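Local coordinates for protein endo-beta-mannanase (Opitutaceae bacterium TAV5, PDB 7BOB) that probably cleaves mannose units from the ends of beta-1,4-mannan chains, as a homotrimeric family 5 exo-beta-1,4-mannosidase, at residues A22-A27 against V31-A36; G102-G107 against L315-K320. One frame throughout, in Å; residues are numbered along the deposited sequence.

Interaction 1 of 2, residues A22-A27 against V31-A36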
loop_
_atom_site.group_PDB
_atom_site.type_symbol
_atom_site.label_atom_id
_atom_site.label_comp_id
_atom_site.label_asym_id
_atom_site.label_seq_id
_atom_site.Cartn_x
_atom_site.Cartn_y
_atom_site.Cartn_z
ATOM N N ALA A 22 -3.383 39.564 -5.361
ATOM C CA ALA A 22 -3.175 38.643 -4.251
ATOM C C ALA A 22 -4.456 37.892 -3.934
ATOM O O ALA A 22 -5.565 38.425 -4.063
ATOM C CB ALA A 22 -2.725 39.354 -2.964
ATOM N N ASN A 23 -4.286 36.645 -3.499
ATOM C CA ASN A 23 -5.338 35.959 -2.766
ATOM C C ASN A 23 -5.478 36.602 -1.389
ATOM O O ASN A 23 -4.479 37.004 -0.781
ATOM C CB ASN A 23 -5.004 34.469 -2.642
ATOM C CG ASN A 23 -4.893 33.784 -3.995
ATOM O OD1 ASN A 23 -5.864 33.208 -4.495
ATOM N ND2 ASN A 23 -3.697 33.840 -4.599
ATOM N N TYR A 24 -6.718 36.681 -0.875
ATOM C CA TYR A 24 -6.978 37.533 0.286
ATOM C C TYR A 24 -7.765 36.859 1.391
ATOM O O TYR A 24 -8.847 36.316 1.148
ATOM C CB TYR A 24 -7.746 38.800 -0.098
ATOM C CG TYR A 24 -7.988 39.682 1.099
ATOM C CD1 TYR A 24 -6.942 40.372 1.705
ATOM C CD2 TYR A 24 -9.255 39.815 1.638
ATOM C CE1 TYR A 24 -7.154 41.179 2.799
ATOM C CE2 TYR A 24 -9.482 40.619 2.732
ATOM C CZ TYR A 24 -8.434 41.299 3.311
ATOM O OH TYR A 24 -8.698 42.096 4.404
ATOM N N TRP A 25 -7.244 36.977 2.618
ATOM C CA TRP A 25 -7.977 36.874 3.886
ATOM C C TRP A 25 -7.470 38.007 4.773
ATOM O O TRP A 25 -6.276 38.317 4.744
ATOM C CB TRP A 25 -7.770 35.547 4.630
ATOM C CG TRP A 25 -8.361 34.329 4.010
ATOM C CD1 TRP A 25 -7.673 33.289 3.447
ATOM C CD2 TRP A 25 -9.746 33.980 3.933
ATOM N NE1 TRP A 25 -8.545 32.330 3.000
ATOM C CE2 TRP A 25 -9.825 32.724 3.286
ATOM C CE3 TRP A 25 -10.927 34.610 4.332
ATOM C CZ2 TRP A 25 -11.035 32.086 3.034
ATOM C CZ3 TRP A 25 -12.143 33.964 4.086
ATOM C CH2 TRP A 25 -12.184 32.717 3.444
ATOM N N PRO A 26 -8.327 38.629 5.581
ATOM C CA PRO A 26 -7.826 39.631 6.533
ATOM C C PRO A 26 -6.834 39.023 7.512
ATOM O O PRO A 26 -6.920 37.847 7.864
ATOM C CB PRO A 26 -9.093 40.097 7.266
ATOM C CG PRO A 26 -10.232 39.573 6.459
ATOM C CD PRO A 26 -9.750 38.334 5.797
ATOM N N ALA A 27 -5.886 39.852 7.964
ATOM C CA ALA A 27 -4.916 39.412 8.964
ATOM C C ALA A 27 -5.585 38.949 10.259
ATOM O O ALA A 27 -5.154 37.960 10.872
ATOM C CB ALA A 27 -3.948 40.540 9.288
ATOM N N VAL A 31 -9.605 32.791 7.715
ATOM C CA VAL A 31 -10.726 32.139 7.051
ATOM C C VAL A 31 -12.076 32.436 7.680
ATOM O O VAL A 31 -13.097 32.021 7.123
ATOM C CB VAL A 31 -10.552 30.606 7.058
ATOM C CG1 VAL A 31 -9.327 30.205 6.285
ATOM C CG2 VAL A 31 -10.501 30.078 8.507
ATOM N N GLU A 32 -12.112 33.079 8.847
ATOM C CA GLU A 32 -13.375 33.443 9.481
ATOM C C GLU A 32 -13.899 34.802 9.005
ATOM O O GLU A 32 -14.770 35.371 9.665
ATOM C CB GLU A 32 -13.226 33.440 11.014
ATOM C CG GLU A 32 -12.881 32.040 11.636
ATOM C CD GLU A 32 -13.881 30.950 11.223
ATOM O OE1 GLU A 32 -15.095 31.230 11.300
ATOM O OE2 GLU A 32 -13.468 29.820 10.818
ATOM N N MET A 33 -13.400 35.308 7.867
ATOM C CA MET A 33 -13.690 36.676 7.425
ATOM C C MET A 33 -15.185 36.976 7.370
ATOM O O MET A 33 -15.620 38.048 7.798
ATOM C CB MET A 33 -13.079 36.924 6.049
ATOM C CG MET A 33 -13.445 38.274 5.464
ATOM S SD MET A 33 -12.831 38.495 3.775
ATOM C CE MET A 33 -13.853 37.303 2.900
ATOM N N TRP A 34 -15.980 36.066 6.804
ATOM C CA TRP A 34 -17.403 36.325 6.642
ATOM C C TRP A 34 -18.114 36.451 7.981
ATOM O O TRP A 34 -19.090 37.212 8.094
ATOM C CB TRP A 34 -18.044 35.233 5.793
ATOM C CG TRP A 34 -17.461 35.195 4.413
ATOM C CD1 TRP A 34 -16.634 34.231 3.894
ATOM C CD2 TRP A 34 -17.637 36.174 3.373
ATOM N NE1 TRP A 34 -16.297 34.546 2.596
ATOM C CE2 TRP A 34 -16.898 35.730 2.251
ATOM C CE3 TRP A 34 -18.356 37.378 3.279
ATOM C CZ2 TRP A 34 -16.847 36.454 1.048
ATOM C CZ3 TRP A 34 -18.312 38.095 2.087
ATOM C CH2 TRP A 34 -17.562 37.631 0.985
ATOM N N GLN A 35 -17.636 35.738 9.007
ATOM C CA GLN A 35 -18.259 35.820 10.335
ATOM C C GLN A 35 -17.759 37.032 11.111
ATOM O O GLN A 35 -18.544 37.730 11.753
ATOM C CB GLN A 35 -17.970 34.546 11.140
ATOM C CG GLN A 35 -18.450 33.248 10.504
ATOM C CD GLN A 35 -19.976 33.140 10.496
ATOM O OE1 GLN A 35 -20.668 33.799 11.280
ATOM N NE2 GLN A 35 -20.499 32.274 9.631
ATOM N N ALA A 36 -16.451 37.301 11.067
ATOM C CA ALA A 36 -15.912 38.387 11.874
ATOM C C ALA A 36 -16.135 39.759 11.232
ATOM O O ALA A 36 -16.244 40.759 11.950
ATOM C CB ALA A 36 -14.421 38.150 12.132
#
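Met33 lays its whole side chain against Trp25, Pro26 and Tyr24, and each of its atoms has a definable neighbour. CB comes first: it lies near the plane of the Trp25 indole and meets the ring at its edge, 3.6 Å from Trp25 CE3, while its other close partner is Pro26 CD. CG, set anti to the backbone N (chi1 175°), continues across the proline ring, with Met33 CG 3.6 Å from Pro26 CG. The next torsion is also extended, which carries SD past Pro26 CD to within 4.1 Å of Tyr24 CE2. The sulfur is oblique to both aromatic rings, a Met-aromatic contact with each. At the last torsion the chain bends (chi3 68°), returning CE to the indole, with Met33 CE 3.9 Å from Trp25 CZ3. The same methyl sits above one face of the Trp34 ring, toward its rim.

Val31 takes a different approach to Trp25. Its CA stands 3.6 Å from the centroid of the six-membered ring of Trp25 and only 8° off the ring normal, the geometry of a CH-pi contact. Val31 CG1 adds an apolar touch, 3.9 Å from Trp25 CE2. The indole is therefore met over a face by Val31 CA and at an edge by Met33 CB, while Phe60 of the neighbouring strand 56-62 also meets it.

The contact folds the segment after barrel strand 20-23 onto the start of helix 33-36, for which Glu32 is the N-cap. No hydrogen bond crosses it: Tyr24 OH is bonded to Asp45 and Trp34 NE1 to the carbonyl of Phe60. Cohesion between these buried side chains thus rests on dispersion, CH-pi and sulfur-aromatic forces, with the polar ends satisfied elsewhere.

Interaction 2 of 2, residues G102-G107 against L315-K320; sequences GWMSGG and LWWCFK
The CA atoms of Ser105 and Trp317 are 10.4 Å apart, so the backbones stay well separated: a type I' turn from Met104 to Gly107 faces a segment whose Trp317-Cys318 peptide bond is cis. The indole of Trp317 spans the gap, its CG anti to the backbone N (chi1 -170°). Its far corner meets Met104, with Met104 SD 3.4 Å from Trp317 CH2. The sulfur lies 77° off the normal of the six-membered ring, hence at its edge, a Met-aromatic contact; Met104 CE follows, 3.9 Å from Trp317 CH2. Beside it, Ser105 OG comes obliquely to 3.8 Å from Trp317 CZ2, while a weak hydrogen bond ties that hydroxyl to Glu335. Cys318 CB covers part of one indole face. An alanine in place of Trp317 would probably leave Met104 SD without this indole edge and open a gap between the segments. A tryptophan followed by a cis peptide after the eighth barrel strand recurs in family 5 glycosidases, where it lines the sugar site; Trp317 probably does the same. No hydrogen bond crosses between the segments, and its outer edge is met by Met104 sulfur and methyl and by the Ser105 hydroxyl.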
loop_
_atom_site.group_PDB
_atom_site.type_symbol
_atom_site.label_atom_id
_atom_site.label_comp_id
_atom_site.label_asym_id
_atom_site.label_seq_id
_atom_site.Cartn_x
_atom_site.Cartn_y
_atom_site.Cartn_z
ATOM N N GLY A 102 -14.854 24.921 1.256
ATOM C CA GLY A 102 -13.964 23.960 0.631
ATOM C C GLY A 102 -12.572 23.898 1.240
ATOM O O GLY A 102 -12.377 24.198 2.422
ATOM N N TRP A 103 -11.614 23.506 0.405
ATOM C CA TRP A 103 -10.221 23.353 0.813
ATOM C C TRP A 103 -9.565 24.713 1.007
ATOM O O TRP A 103 -9.670 25.581 0.136
ATOM C CB TRP A 103 -9.486 22.577 -0.270
ATOM C CG TRP A 103 -8.029 22.258 -0.009
ATOM C CD1 TRP A 103 -6.954 23.062 -0.263
ATOM C CD2 TRP A 103 -7.499 21.027 0.497
ATOM N NE1 TRP A 103 -5.790 22.418 0.067
ATOM C CE2 TRP A 103 -6.092 21.165 0.536
ATOM C CE3 TRP A 103 -8.077 19.824 0.931
ATOM C CZ2 TRP A 103 -5.247 20.145 0.994
ATOM C CZ3 TRP A 103 -7.236 18.801 1.386
ATOM C CH2 TRP A 103 -5.832 18.971 1.407
ATOM N N MET A 104 -8.870 24.902 2.132
ATOM C CA MET A 104 -8.293 26.214 2.431
ATOM C C MET A 104 -7.256 26.106 3.546
ATOM O O MET A 104 -7.621 25.862 4.709
ATOM C CB MET A 104 -9.403 27.197 2.820
ATOM C CG MET A 104 -8.881 28.587 3.124
ATOM S SD MET A 104 -7.837 29.250 1.769
ATOM C CE MET A 104 -8.967 29.180 0.371
ATOM N N SER A 105 -5.972 26.278 3.189
ATOM C CA SER A 105 -4.856 26.429 4.139
ATOM C C SER A 105 -4.714 25.258 5.115
ATOM O O SER A 105 -4.306 25.446 6.270
ATOM C CB SER A 105 -5.008 27.717 4.930
ATOM O OG SER A 105 -5.127 28.776 4.037
ATOM N N GLY A 106 -5.037 24.042 4.680
ATOM C CA GLY A 106 -4.914 22.886 5.540
ATOM C C GLY A 106 -6.187 22.500 6.258
ATOM O O GLY A 106 -6.206 21.464 6.935
ATOM N N GLY A 107 -7.253 23.298 6.143
ATOM C CA GLY A 107 -8.555 22.928 6.649
ATOM C C GLY A 107 -9.521 22.645 5.509
ATOM O O GLY A 107 -9.262 22.941 4.335
ATOM N N LEU A 315 -1.178 35.922 -9.260
ATOM C CA LEU A 315 -1.811 36.229 -7.982
ATOM C C LEU A 315 -1.006 35.589 -6.862
ATOM O O LEU A 315 -0.854 34.363 -6.818
ATOM C CB LEU A 315 -3.265 35.737 -7.942
ATOM C CG LEU A 315 -4.186 36.272 -9.041
ATOM C CD1 LEU A 315 -5.572 35.679 -8.894
ATOM C CD2 LEU A 315 -4.235 37.787 -8.979
ATOM N N TRP A 316 -0.500 36.419 -5.964
ATOM C CA TRP A 316 0.333 35.960 -4.872
ATOM C C TRP A 316 -0.505 35.316 -3.764
ATOM O O TRP A 316 -1.664 35.680 -3.544
ATOM C CB TRP A 316 1.128 37.145 -4.339
ATOM C CG TRP A 316 1.773 36.928 -3.031
ATOM C CD1 TRP A 316 1.230 37.146 -1.797
ATOM C CD2 TRP A 316 3.108 36.479 -2.812
ATOM N NE1 TRP A 316 2.151 36.864 -0.823
ATOM C CE2 TRP A 316 3.313 36.445 -1.421
ATOM C CE3 TRP A 316 4.157 36.117 -3.661
ATOM C CZ2 TRP A 316 4.521 36.034 -0.853
ATOM C CZ3 TRP A 316 5.359 35.718 -3.097
ATOM C CH2 TRP A 316 5.533 35.689 -1.707
ATOM N N TRP A 317 0.097 34.348 -3.063
ATOM C CA TRP A 317 -0.478 33.770 -1.845
ATOM C C TRP A 317 0.425 34.094 -0.661
ATOM O O TRP A 317 1.574 33.661 -0.634
ATOM C CB TRP A 317 -0.650 32.236 -1.930
ATOM C CG TRP A 317 -1.472 31.818 -0.748
ATOM C CD1 TRP A 317 -1.057 31.736 0.559
ATOM C CD2 TRP A 317 -2.881 31.564 -0.739
ATOM N NE1 TRP A 317 -2.129 31.425 1.378
ATOM C CE2 TRP A 317 -3.256 31.311 0.606
ATOM C CE3 TRP A 317 -3.857 31.494 -1.737
ATOM C CZ2 TRP A 317 -4.571 31.021 0.976
ATOM C CZ3 TRP A 317 -5.179 31.207 -1.363
ATOM C CH2 TRP A 317 -5.515 30.979 -0.023
ATOM N N CYS A 318 -0.091 34.808 0.338
ATOM C CA CYS A 318 -1.372 35.508 0.306
ATOM C C CYS A 318 -1.078 36.963 0.757
ATOM O O CYS A 318 0.082 37.313 1.039
ATOM C CB CYS A 318 -2.399 34.810 1.212
ATOM S SG CYS A 318 -1.877 34.818 2.941
ATOM N N PHE A 319 -2.099 37.821 0.825
ATOM C CA PHE A 319 -1.814 39.252 0.904
ATOM C C PHE A 319 -1.160 39.627 2.229
ATOM O O PHE A 319 -0.144 40.329 2.245
ATOM C CB PHE A 319 -3.081 40.070 0.690
ATOM C CG PHE A 319 -2.822 41.561 0.581
ATOM C CD1 PHE A 319 -1.880 42.055 -0.325
ATOM C CD2 PHE A 319 -3.489 42.456 1.397
ATOM C CE1 PHE A 319 -1.624 43.435 -0.422
ATOM C CE2 PHE A 319 -3.259 43.834 1.312
ATOM C CZ PHE A 319 -2.316 44.328 0.396
ATOM N N LYS A 320 -1.728 39.174 3.347
ATOM C CA LYS A 320 -1.317 39.572 4.688
ATOM C C LYS A 320 -0.786 38.376 5.459
ATOM O O LYS A 320 -1.182 37.233 5.206
ATOM C CB LYS A 320 -2.492 40.156 5.492
ATOM C CG LYS A 320 -3.001 41.524 5.000
ATOM C CD LYS A 320 -1.974 42.616 5.237
ATOM C CE LYS A 320 -2.130 43.256 6.607
ATOM N NZ LYS A 320 -3.157 44.328 6.601
#

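Interaction 1 closes before interaction 2 opens along the chain, yet their centres lie about 10 Å apart. Strands 20-23 and 311-316, the first and last of the eight-stranded parallel barrel, are neighbours and join the two: Asn23 N lies 2.8 Å from Trp316 O and Asn23 O 3.0 Å from Phe319 N, both probable hydrogen bonds. Side chains meet as well, Asn23 CB packing 3.3 Å from Trp317 CE3 and Trp25 NE1 lying 3.4 Å from Met104 SD. Both contacts thus belong to the (beta/alpha)8 catalytic domain: pairing of these two strands closes the barrel, and the segments after them, with the 102-107 turn, pack together beyond the strand ends, where family 5 enzymes carry the active site.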